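Local structure of (S)-ureidoglycine--glyoxylate transaminase (3ISL) at residues A[11-16]-A[373-378]; A[58-63]-A[183-188]; A[166-171]-A[212-217]. The protein catalyses transfer of the amino group of (S)-ureidoglycine to glyoxylate, giving oxalurate and glycine in purine catabolism, with pyridoxal 5'-phosphate as cofactor. All blocks are in the same frame, centred on the assembly; numbering follows the deposited sequence.

Interaction 1 of 3, residues A[11-16]-A[373-378]; sequences LRTIMT and KENVLF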
loop_
_atom_site.group_PDB
_atom_site.type_symbol
_atom_site.label_atom_id
_atom_site.label_comp_id
_atom_site.label_asym_id
_atom_site.label_seq_id
_atom_site.Cartn_x
_atom_site.Cartn_y
_atom_site.Cartn_z
ATOM N N LEU A 11 4.943 -17.899 -16.395
ATOM C CA LEU A 11 4.697 -18.500 -15.096
ATOM C C LEU A 11 6.023 -18.924 -14.478
ATOM O O LEU A 11 6.681 -19.845 -14.986
ATOM C CB LEU A 11 3.739 -19.719 -15.159
ATOM C CG LEU A 11 2.330 -19.515 -15.665
ATOM C CD1 LEU A 11 1.631 -20.905 -15.825
ATOM C CD2 LEU A 11 1.542 -18.627 -14.723
ATOM N N ARG A 12 6.406 -18.253 -13.387
ATOM C CA ARG A 12 7.743 -18.499 -12.771
ATOM C C ARG A 12 7.644 -19.553 -11.723
ATOM O O ARG A 12 6.569 -19.856 -11.195
ATOM C CB ARG A 12 8.309 -17.208 -12.114
ATOM C CG ARG A 12 8.502 -16.014 -13.054
ATOM C CD ARG A 12 9.262 -16.385 -14.268
ATOM N NE ARG A 12 9.979 -15.254 -14.879
ATOM C CZ ARG A 12 10.602 -15.319 -16.055
ATOM N NH1 ARG A 12 10.511 -16.430 -16.806
ATOM N NH2 ARG A 12 11.310 -14.292 -16.485
ATOM N N THR A 13 8.801 -20.124 -11.420
ATOM C CA THR A 13 8.965 -20.958 -10.251
ATOM C C THR A 13 9.736 -20.106 -9.292
ATOM O O THR A 13 10.910 -19.907 -9.485
ATOM C CB THR A 13 9.791 -22.162 -10.623
ATOM O OG1 THR A 13 9.020 -22.919 -11.569
ATOM C CG2 THR A 13 10.114 -23.024 -9.384
ATOM N N ILE A 14 9.117 -19.628 -8.224
ATOM C CA ILE A 14 9.794 -18.625 -7.404
ATOM C C ILE A 14 10.370 -19.202 -6.128
ATOM O O ILE A 14 9.631 -19.647 -5.210
ATOM C CB ILE A 14 8.912 -17.414 -7.029
ATOM C CG1 ILE A 14 8.410 -16.744 -8.311
ATOM C CG2 ILE A 14 9.755 -16.399 -6.161
ATOM C CD1 ILE A 14 7.359 -15.564 -8.064
ATOM N N MET A 15 11.701 -19.155 -6.075
ATOM C CA MET A 15 12.416 -19.728 -4.975
ATOM C C MET A 15 13.390 -18.705 -4.360
ATOM O O MET A 15 14.518 -19.066 -3.984
ATOM C CB MET A 15 13.144 -21.055 -5.451
ATOM C CG MET A 15 12.109 -22.250 -5.700
ATOM S SD MET A 15 10.927 -22.606 -4.312
ATOM C CE MET A 15 11.789 -23.905 -3.418
ATOM N N THR A 16 12.956 -17.451 -4.268
ATOM C CA THR A 16 13.705 -16.395 -3.581
ATOM C C THR A 16 13.138 -16.297 -2.152
ATOM O O THR A 16 12.145 -16.958 -1.842
ATOM C CB THR A 16 13.435 -15.057 -4.236
ATOM O OG1 THR A 16 12.037 -14.717 -4.078
ATOM C CG2 THR A 16 13.818 -15.084 -5.730
ATOM N N LYS A 373 7.063 -29.600 -2.446
ATOM C CA LYS A 373 8.000 -30.571 -3.011
ATOM C C LYS A 373 8.302 -30.384 -4.487
ATOM O O LYS A 373 9.447 -30.544 -4.886
ATOM C CB LYS A 373 7.507 -31.965 -2.775
ATOM C CG LYS A 373 6.483 -32.480 -3.791
ATOM C CD LYS A 373 5.940 -33.874 -3.289
ATOM C CE LYS A 373 7.097 -34.836 -3.284
ATOM N NZ LYS A 373 8.284 -33.914 -3.536
ATOM N N GLU A 374 7.316 -29.985 -5.292
ATOM C CA GLU A 374 7.536 -29.785 -6.726
ATOM C C GLU A 374 8.603 -28.693 -7.011
ATOM O O GLU A 374 9.462 -28.851 -7.922
ATOM C CB GLU A 374 6.207 -29.434 -7.465
ATOM C CG GLU A 374 5.168 -30.603 -7.435
ATOM C CD GLU A 374 4.197 -30.494 -6.241
ATOM O OE1 GLU A 374 4.497 -29.842 -5.206
ATOM O OE2 GLU A 374 3.113 -31.056 -6.350
ATOM N N ASN A 375 8.529 -27.603 -6.242
ATOM C CA ASN A 375 9.424 -26.441 -6.405
ATOM C C ASN A 375 10.825 -26.811 -5.862
ATOM O O ASN A 375 11.875 -26.478 -6.450
ATOM C CB ASN A 375 8.902 -25.232 -5.623
ATOM C CG ASN A 375 8.050 -24.372 -6.397
ATOM O OD1 ASN A 375 7.918 -23.154 -6.094
ATOM N ND2 ASN A 375 7.437 -24.927 -7.428
ATOM N N VAL A 376 10.845 -27.540 -4.748
ATOM C CA VAL A 376 12.113 -27.966 -4.229
ATOM C C VAL A 376 12.813 -28.888 -5.227
ATOM O O VAL A 376 13.969 -28.735 -5.516
ATOM C CB VAL A 376 11.948 -28.653 -2.868
ATOM C CG1 VAL A 376 13.191 -29.459 -2.581
ATOM C CG2 VAL A 376 11.780 -27.564 -1.798
ATOM N N LEU A 377 12.093 -29.842 -5.794
ATOM C CA LEU A 377 12.683 -30.692 -6.849
ATOM C C LEU A 377 13.123 -29.891 -8.098
ATOM O O LEU A 377 14.219 -30.112 -8.629
ATOM C CB LEU A 377 11.685 -31.794 -7.236
ATOM C CG LEU A 377 11.644 -33.166 -6.540
ATOM C CD1 LEU A 377 12.614 -33.461 -5.419
ATOM C CD2 LEU A 377 10.263 -33.752 -6.276
ATOM N N PHE A 378 12.296 -28.966 -8.577
ATOM C CA PHE A 378 12.642 -28.242 -9.809
ATOM C C PHE A 378 13.815 -27.294 -9.615
ATOM O O PHE A 378 14.644 -27.131 -10.520
ATOM C CB PHE A 378 11.400 -27.500 -10.337
ATOM C CG PHE A 378 11.512 -26.945 -11.777
ATOM C CD1 PHE A 378 12.338 -27.521 -12.756
ATOM C CD2 PHE A 378 10.698 -25.845 -12.170
ATOM C CE1 PHE A 378 12.367 -26.974 -14.080
ATOM C CE2 PHE A 378 10.731 -25.322 -13.499
ATOM C CZ PHE A 378 11.562 -25.889 -14.425
#

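Interaction 2 of 3, residues A[58-63]-A[183-188]; sequences QTKNRW and KVDEWK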
loop_
_atom_site.group_PDB
_atom_site.type_symbol
_atom_site.label_atom_id
_atom_site.label_comp_id
_atom_site.label_asym_id
_atom_site.label_seq_id
_atom_site.Cartn_x
_atom_site.Cartn_y
_atom_site.Cartn_z
ATOM N N GLN A 58 0.015 -15.424 17.597
ATOM C CA GLN A 58 -0.087 -16.103 18.892
ATOM C C GLN A 58 -0.180 -15.092 19.976
ATOM O O GLN A 58 0.693 -15.055 20.903
ATOM C CB GLN A 58 1.042 -17.156 19.112
ATOM C CG GLN A 58 1.088 -18.175 17.933
ATOM C CD GLN A 58 2.092 -19.342 18.134
ATOM O OE1 GLN A 58 2.852 -19.704 17.226
ATOM N NE2 GLN A 58 2.086 -19.931 19.318
ATOM N N THR A 59 -1.258 -14.252 19.882
ATOM C CA THR A 59 -1.459 -13.198 20.866
ATOM C C THR A 59 -2.923 -12.947 21.216
ATOM O O THR A 59 -3.836 -13.203 20.419
ATOM C CB THR A 59 -0.844 -11.868 20.388
ATOM O OG1 THR A 59 -0.928 -10.925 21.436
ATOM C CG2 THR A 59 -1.607 -11.269 19.139
ATOM N N LYS A 60 -3.135 -12.427 22.421
ATOM C CA LYS A 60 -4.450 -11.979 22.833
ATOM C C LYS A 60 -4.671 -10.493 22.586
ATOM O O LYS A 60 -5.745 -9.957 22.958
ATOM C CB LYS A 60 -4.671 -12.294 24.322
ATOM C CG LYS A 60 -4.615 -13.792 24.602
ATOM C CD LYS A 60 -5.633 -14.590 23.750
ATOM C CE LYS A 60 -5.472 -16.113 24.033
ATOM N NZ LYS A 60 -5.572 -16.921 22.782
ATOM N N ASN A 61 -3.665 -9.817 22.046
ATOM C CA ASN A 61 -3.711 -8.339 21.919
ATOM C C ASN A 61 -5.011 -7.892 21.236
ATOM O O ASN A 61 -5.376 -8.452 20.172
ATOM C CB ASN A 61 -2.574 -7.835 21.001
ATOM C CG ASN A 61 -1.218 -7.833 21.664
ATOM O OD1 ASN A 61 -1.118 -7.820 22.884
ATOM N ND2 ASN A 61 -0.144 -7.830 20.841
ATOM N N ARG A 62 -5.658 -6.873 21.784
ATOM C CA ARG A 62 -6.760 -6.183 21.113
ATOM C C ARG A 62 -6.300 -5.641 19.779
ATOM O O ARG A 62 -7.066 -5.647 18.803
ATOM C CB ARG A 62 -7.329 -5.040 21.990
ATOM C CG ARG A 62 -8.773 -4.569 21.556
ATOM C CD ARG A 62 -9.536 -3.674 22.619
ATOM N NE ARG A 62 -9.796 -4.378 23.901
ATOM C CZ ARG A 62 -9.083 -4.209 25.024
ATOM N NH1 ARG A 62 -8.051 -3.347 25.061
ATOM N NH2 ARG A 62 -9.393 -4.905 26.117
ATOM N N TRP A 63 -5.052 -5.167 19.712
ATOM C CA TRP A 63 -4.575 -4.487 18.493
ATOM C C TRP A 63 -3.818 -5.488 17.547
ATOM O O TRP A 63 -2.671 -5.909 17.844
ATOM C CB TRP A 63 -3.771 -3.221 18.859
ATOM C CG TRP A 63 -4.571 -2.240 19.776
ATOM C CD1 TRP A 63 -5.418 -1.253 19.358
ATOM C CD2 TRP A 63 -4.667 -2.245 21.231
ATOM N NE1 TRP A 63 -6.021 -0.631 20.445
ATOM C CE2 TRP A 63 -5.589 -1.226 21.599
ATOM C CE3 TRP A 63 -4.080 -3.031 22.258
ATOM C CZ2 TRP A 63 -5.907 -0.921 22.983
ATOM C CZ3 TRP A 63 -4.413 -2.744 23.645
ATOM C CH2 TRP A 63 -5.316 -1.702 23.974
ATOM N N LYS A 183 5.952 -16.082 18.650
ATOM C CA LYS A 183 5.029 -16.212 19.751
ATOM C C LYS A 183 5.046 -14.880 20.466
ATOM O O LYS A 183 5.877 -14.662 21.340
ATOM C CB LYS A 183 5.445 -17.423 20.654
ATOM C CG LYS A 183 5.584 -18.779 19.927
ATOM C CD LYS A 183 6.229 -19.826 20.948
ATOM C CE LYS A 183 5.574 -21.230 20.894
ATOM N NZ LYS A 183 6.233 -22.218 21.989
ATOM N N VAL A 184 4.178 -13.954 20.071
ATOM C CA VAL A 184 4.299 -12.668 20.670
ATOM C C VAL A 184 3.984 -12.572 22.157
ATOM O O VAL A 184 4.704 -11.843 22.859
ATOM C CB VAL A 184 3.799 -11.395 19.836
ATOM C CG1 VAL A 184 3.933 -11.506 18.277
ATOM C CG2 VAL A 184 2.559 -10.712 20.411
ATOM N N ASP A 185 2.933 -13.237 22.645
ATOM C CA ASP A 185 2.707 -13.230 24.103
ATOM C C ASP A 185 3.800 -13.927 24.877
ATOM O O ASP A 185 4.379 -13.334 25.814
ATOM C CB ASP A 185 1.321 -13.753 24.503
ATOM C CG ASP A 185 0.221 -12.781 24.069
ATOM O OD1 ASP A 185 0.572 -11.729 23.506
ATOM O OD2 ASP A 185 -0.963 -13.055 24.248
ATOM N N GLU A 186 4.116 -15.145 24.455
ATOM C CA GLU A 186 5.116 -15.932 25.166
ATOM C C GLU A 186 6.497 -15.267 25.206
ATOM O O GLU A 186 7.220 -15.440 26.174
ATOM C CB GLU A 186 5.259 -17.322 24.551
ATOM C CG GLU A 186 4.421 -18.307 25.290
ATOM C CD GLU A 186 4.635 -19.770 24.835
ATOM O OE1 GLU A 186 3.616 -20.370 24.380
ATOM O OE2 GLU A 186 5.808 -20.274 24.908
ATOM N N TRP A 187 6.861 -14.522 24.157
ATOM C CA TRP A 187 8.205 -13.968 24.091
ATOM C C TRP A 187 8.238 -12.527 24.573
ATOM O O TRP A 187 9.257 -11.859 24.448
ATOM C CB TRP A 187 8.750 -14.102 22.666
ATOM C CG TRP A 187 8.926 -15.515 22.230
ATOM C CD1 TRP A 187 8.907 -16.643 23.011
ATOM C CD2 TRP A 187 9.188 -15.961 20.893
ATOM N NE1 TRP A 187 9.144 -17.741 22.250
ATOM C CE2 TRP A 187 9.327 -17.362 20.946
ATOM C CE3 TRP A 187 9.307 -15.308 19.666
ATOM C CZ2 TRP A 187 9.551 -18.165 19.784
ATOM C CZ3 TRP A 187 9.554 -16.093 18.506
ATOM C CH2 TRP A 187 9.692 -17.515 18.596
ATOM N N LYS A 188 7.095 -12.040 25.083
ATOM C CA LYS A 188 6.977 -10.726 25.653
ATOM C C LYS A 188 7.388 -9.699 24.598
ATOM O O LYS A 188 8.130 -8.752 24.873
ATOM C CB LYS A 188 7.861 -10.565 26.915
ATOM C CG LYS A 188 7.631 -11.602 28.058
ATOM C CD LYS A 188 6.221 -11.677 28.587
ATOM C CE LYS A 188 6.186 -12.087 30.075
ATOM N NZ LYS A 188 6.982 -13.311 30.270
HETATM O O HOH W 1 2.681 -16.423 22.366
HETATM O O HOH W 2 0.839 -9.306 24.458
#

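Interaction 3 of 3, residues A[166-171]-A[212-217]; sequences DALFIV and NERVAD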
loop_
_atom_site.group_PDB
_atom_site.type_symbol
_atom_site.label_atom_id
_atom_site.label_comp_id
_atom_site.label_asym_id
_atom_site.label_seq_id
_atom_site.Cartn_x
_atom_site.Cartn_y
_atom_site.Cartn_z
ATOM N N ASP A 166 11.296 -2.317 31.450
ATOM C CA ASP A 166 10.269 -1.387 30.986
ATOM C C ASP A 166 10.711 -0.717 29.689
ATOM O O ASP A 166 10.518 0.468 29.491
ATOM C CB ASP A 166 9.876 -0.396 32.116
ATOM C CG ASP A 166 8.501 0.319 31.861
ATOM O OD1 ASP A 166 7.607 -0.208 31.121
ATOM O OD2 ASP A 166 8.355 1.428 32.445
ATOM N N ALA A 167 11.308 -1.501 28.789
ATOM C CA ALA A 167 11.471 -1.120 27.367
ATOM C C ALA A 167 10.386 -1.781 26.473
ATOM O O ALA A 167 9.923 -2.904 26.771
ATOM C CB ALA A 167 12.900 -1.520 26.857
ATOM N N LEU A 168 10.040 -1.121 25.351
ATOM C CA LEU A 168 9.174 -1.721 24.361
ATOM C C LEU A 168 9.956 -2.574 23.394
ATOM O O LEU A 168 10.908 -2.097 22.783
ATOM C CB LEU A 168 8.376 -0.652 23.596
ATOM C CG LEU A 168 7.734 0.374 24.536
ATOM C CD1 LEU A 168 7.266 1.537 23.657
ATOM C CD2 LEU A 168 6.536 -0.320 25.293
ATOM N N PHE A 169 9.593 -3.842 23.281
ATOM C CA PHE A 169 10.336 -4.734 22.393
ATOM C C PHE A 169 9.568 -4.808 21.073
ATOM O O PHE A 169 8.467 -5.335 21.049
ATOM C CB PHE A 169 10.423 -6.117 23.066
ATOM C CG PHE A 169 11.234 -7.141 22.320
ATOM C CD1 PHE A 169 12.338 -6.788 21.572
ATOM C CD2 PHE A 169 10.965 -8.486 22.510
ATOM C CE1 PHE A 169 13.114 -7.719 20.974
ATOM C CE2 PHE A 169 11.749 -9.463 21.921
ATOM C CZ PHE A 169 12.844 -9.076 21.166
ATOM N N ILE A 170 10.134 -4.244 20.001
ATOM C CA ILE A 170 9.440 -4.122 18.710
ATOM C C ILE A 170 10.200 -4.978 17.725
ATOM O O ILE A 170 11.384 -4.766 17.529
ATOM C CB ILE A 170 9.361 -2.644 18.276
ATOM C CG1 ILE A 170 8.484 -1.875 19.307
ATOM C CG2 ILE A 170 8.785 -2.471 16.783
ATOM C CD1 ILE A 170 8.739 -0.479 19.300
ATOM N N VAL A 171 9.502 -5.932 17.115
ATOM C CA VAL A 171 10.145 -6.980 16.356
ATOM C C VAL A 171 9.732 -6.955 14.885
ATOM O O VAL A 171 8.592 -6.878 14.578
ATOM C CB VAL A 171 9.893 -8.416 17.002
ATOM C CG1 VAL A 171 10.373 -9.526 16.048
ATOM C CG2 VAL A 171 10.673 -8.554 18.335
ATOM N N ASN A 212 0.446 -4.510 22.090
ATOM C CA ASN A 212 -0.232 -4.617 23.407
ATOM C C ASN A 212 -0.575 -3.264 23.986
ATOM O O ASN A 212 -0.417 -2.237 23.318
ATOM C CB ASN A 212 0.602 -5.472 24.426
ATOM C CG ASN A 212 2.014 -4.887 24.736
ATOM O OD1 ASN A 212 2.331 -3.752 24.404
ATOM N ND2 ASN A 212 2.843 -5.682 25.385
ATOM N N GLU A 213 -1.069 -3.266 25.230
ATOM C CA GLU A 213 -1.546 -2.082 25.967
ATOM C C GLU A 213 -0.358 -1.182 26.366
ATOM O O GLU A 213 -0.480 0.046 26.344
ATOM C CB GLU A 213 -2.401 -2.532 27.172
ATOM C CG GLU A 213 -2.363 -1.598 28.406
ATOM C CD GLU A 213 -3.393 -1.933 29.583
ATOM O OE1 GLU A 213 -4.124 -0.997 30.006
ATOM O OE2 GLU A 213 -3.454 -3.101 30.081
ATOM N N ARG A 214 0.809 -1.785 26.654
ATOM C CA ARG A 214 2.056 -0.984 26.820
ATOM C C ARG A 214 2.306 -0.086 25.610
ATOM O O ARG A 214 2.511 1.119 25.765
ATOM C CB ARG A 214 3.296 -1.854 27.094
ATOM C CG ARG A 214 3.200 -2.692 28.373
ATOM C CD ARG A 214 4.528 -2.679 29.175
ATOM N NE ARG A 214 5.501 -3.398 28.418
ATOM C CZ ARG A 214 6.767 -3.082 28.254
ATOM N NH1 ARG A 214 7.319 -2.078 28.877
ATOM N NH2 ARG A 214 7.494 -3.859 27.464
ATOM N N VAL A 215 2.276 -0.680 24.412
ATOM C CA VAL A 215 2.395 0.091 23.141
ATOM C C VAL A 215 1.238 1.085 22.928
ATOM O O VAL A 215 1.477 2.251 22.592
ATOM C CB VAL A 215 2.616 -0.777 21.899
ATOM C CG1 VAL A 215 2.804 0.110 20.638
ATOM C CG2 VAL A 215 3.864 -1.598 22.080
ATOM N N ALA A 216 0.017 0.645 23.207
ATOM C CA ALA A 216 -1.165 1.473 22.933
ATOM C C ALA A 216 -1.184 2.718 23.849
ATOM O O ALA A 216 -1.446 3.818 23.383
ATOM C CB ALA A 216 -2.517 0.652 23.036
ATOM N N ASP A 217 -0.846 2.560 25.131
ATOM C CA ASP A 217 -0.778 3.750 26.022
ATOM C C ASP A 217 0.249 4.826 25.584
ATOM O O ASP A 217 -0.011 6.020 25.751
ATOM C CB ASP A 217 -0.540 3.330 27.476
ATOM C CG ASP A 217 -1.683 2.488 28.015
ATOM O OD1 ASP A 217 -1.511 1.871 29.049
ATOM O OD2 ASP A 217 -2.740 2.398 27.348
#

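Interaction 1 of 3, residues A[11-16]-A[373-378]
Thr13 and Met15, two residues apart on an extended stretch and pointing the same way, meet the first turns of helix 373-389, where the side chain of Asn375 projects between them. Thr13 divides its two branches. Its OG1 stands opposite the carbonyl carbon (chi1 -65°) and comes to the edge of the Phe378 ring, near the ring plane, 3.4 Å from Phe378 CD2. Its methyl, directed away from the backbone N, runs past the Asn375 side chain, with Thr13 CG2 3.9 Å from Asn375 CG. Phe378 reaches this spot because its CG lies trans to its own N (chi1 -167°), which carries the ring back toward the strand.

Met15 is bent at both chi2 and chi3, and the fold in the chain lays its sulfur and methyl over the other flank of Asn375. Met15 SD lies 3.6 Å from Asn375 CB, and Met15 CE continues to Val376, 4.0 Å from Val376 CG2. The contact is one of van der Waals packing, with the Asn375 side chain held between the Thr13 methyl and the Met15 thioether.

Around it, strand 13-14 pairs in parallel with strand 348-349, while Phe378 also packs on Ile348 and on Phe346 of helix 335-346. Val376 touches Tyr407 of helix 398-408. On the other flank of the strand, Ile14 packs on Val34 of the second subunit. The contact thus joins the chain's N-terminal strand to a C-terminal helix close to the dimer interface.

Interaction 2 of 3, residues A[58-63]-A[183-188]
An ST turn at Thr59, directly after the Schellman motif that ends helix 40-56 at Gln58, is gripped by Asp185 at the start of a type I beta turn running to Lys188. The Asp185 carboxylate uses both oxygens. Thr59 OG1 donates to Asp185 OD1 at 2.7 Å, and Lys60 N donates to Asp185 OD2 at 2.9 Å. Both donors arrive on the syn sides but out of the carboxylate plane, by 34° and 28° respectively.

Thr59 OG1 also accepts from Asn61 N at 3.0 Å, the bond that makes the ST turn. With OG1 anti to the backbone N (chi1 -173°), the hydroxyl faces Asp185, at the cost of placing the methyl in the crowded position between N and the carbonyl carbon. Val184 CG2 packs against the same side chain, 3.6 Å from Thr59 CB.

A second link runs through the backbone: Asp185 N gives a weak, nearly straight bond to Gln58 O at 3.4 Å. A water supplements it, donating to Gln58 O and accepting from Glu186 N, each at 2.8 Å. Farther out, the Gln58 amide crosses the aliphatic part of Lys183.

The two protein groups that hold the carboxylate are neutral, a hydroxyl and a peptide N-H. Those two bonds fix its rotation and probably favour its ionised form, while the buried Thr59 hydroxyl, giving one bond and taking another, is satisfied in both roles.

Interaction 3 of 3, residues A[166-171]-A[212-217]
The guanidinium of Arg214 has the methyl Leu168 CD2 over the centre of one face, 4.0 Å above the plane, and two oxygens at its edge. Arg214 NH2 donates to Ala167 O at 2.7 Å, with an N-H...O angle of 162°. The oxygen lies almost in the guanidinium plane, but the donor sits above the carbonyl plane, not on a lone pair. Next to it, Arg214 NH1 forms a salt bridge with Asp166 OD1 at 2.9 Å; its hydrogen-bond component is weak, the N-H pointing poorly at the oxygen, and the carboxylate and guanidinium planes are turned 37° apart.

Bends at chi2 (-138°) and chi3 fold the arginine back over Leu168, whose CD2 also lies 4.0 Å from Arg214 CB. In fold terms, strand 168-172 belongs to the mixed seven-stranded sheet of the PLP-dependent aminotransferase fold, and helix 213-220 follows its antiparallel strand 206-211. Asn212 caps that helix, its OD1 accepting from Val215 N at 3.1 Å.

An alanine in place of Arg214 would take away the guanidinium and is likely to leave Ala167 O and the Asp166 carboxylate without these partners, and to remove the group lying against Leu168 CD2. Asp190, on the loop before strand 191-193, forms a salt bridge with Arg214 NH2 through OD2, which also accepts from Phe169 N, while its OD1 accepts from Asn212 ND2. Val82 of helix 71-82 packs against both Leu168 and Val215.

Interactions 2 and 3 are neighbours, their centres 11 Å apart, and they touch directly: Asn61 OD1 lies 3.3 Å from Asn212 CB, and Trp63 CZ3 lies 3.7 Å from Glu213 N. Their segments alternate along the chain, so the two contacts interlock on one side of the subunit, away from the annotated sites. Interaction 1 stands on the opposite side of the chain's centre, about 33 Å from interaction 2 and 39 Å from interaction 3, centre to centre, and its segments bracket both in sequence. Its Ile14 side chain is about 10 Å from that of Lys198, the lysine that can carry the cofactor, and about 12 Å from the pyridoxal phosphate, bound here without that attachment.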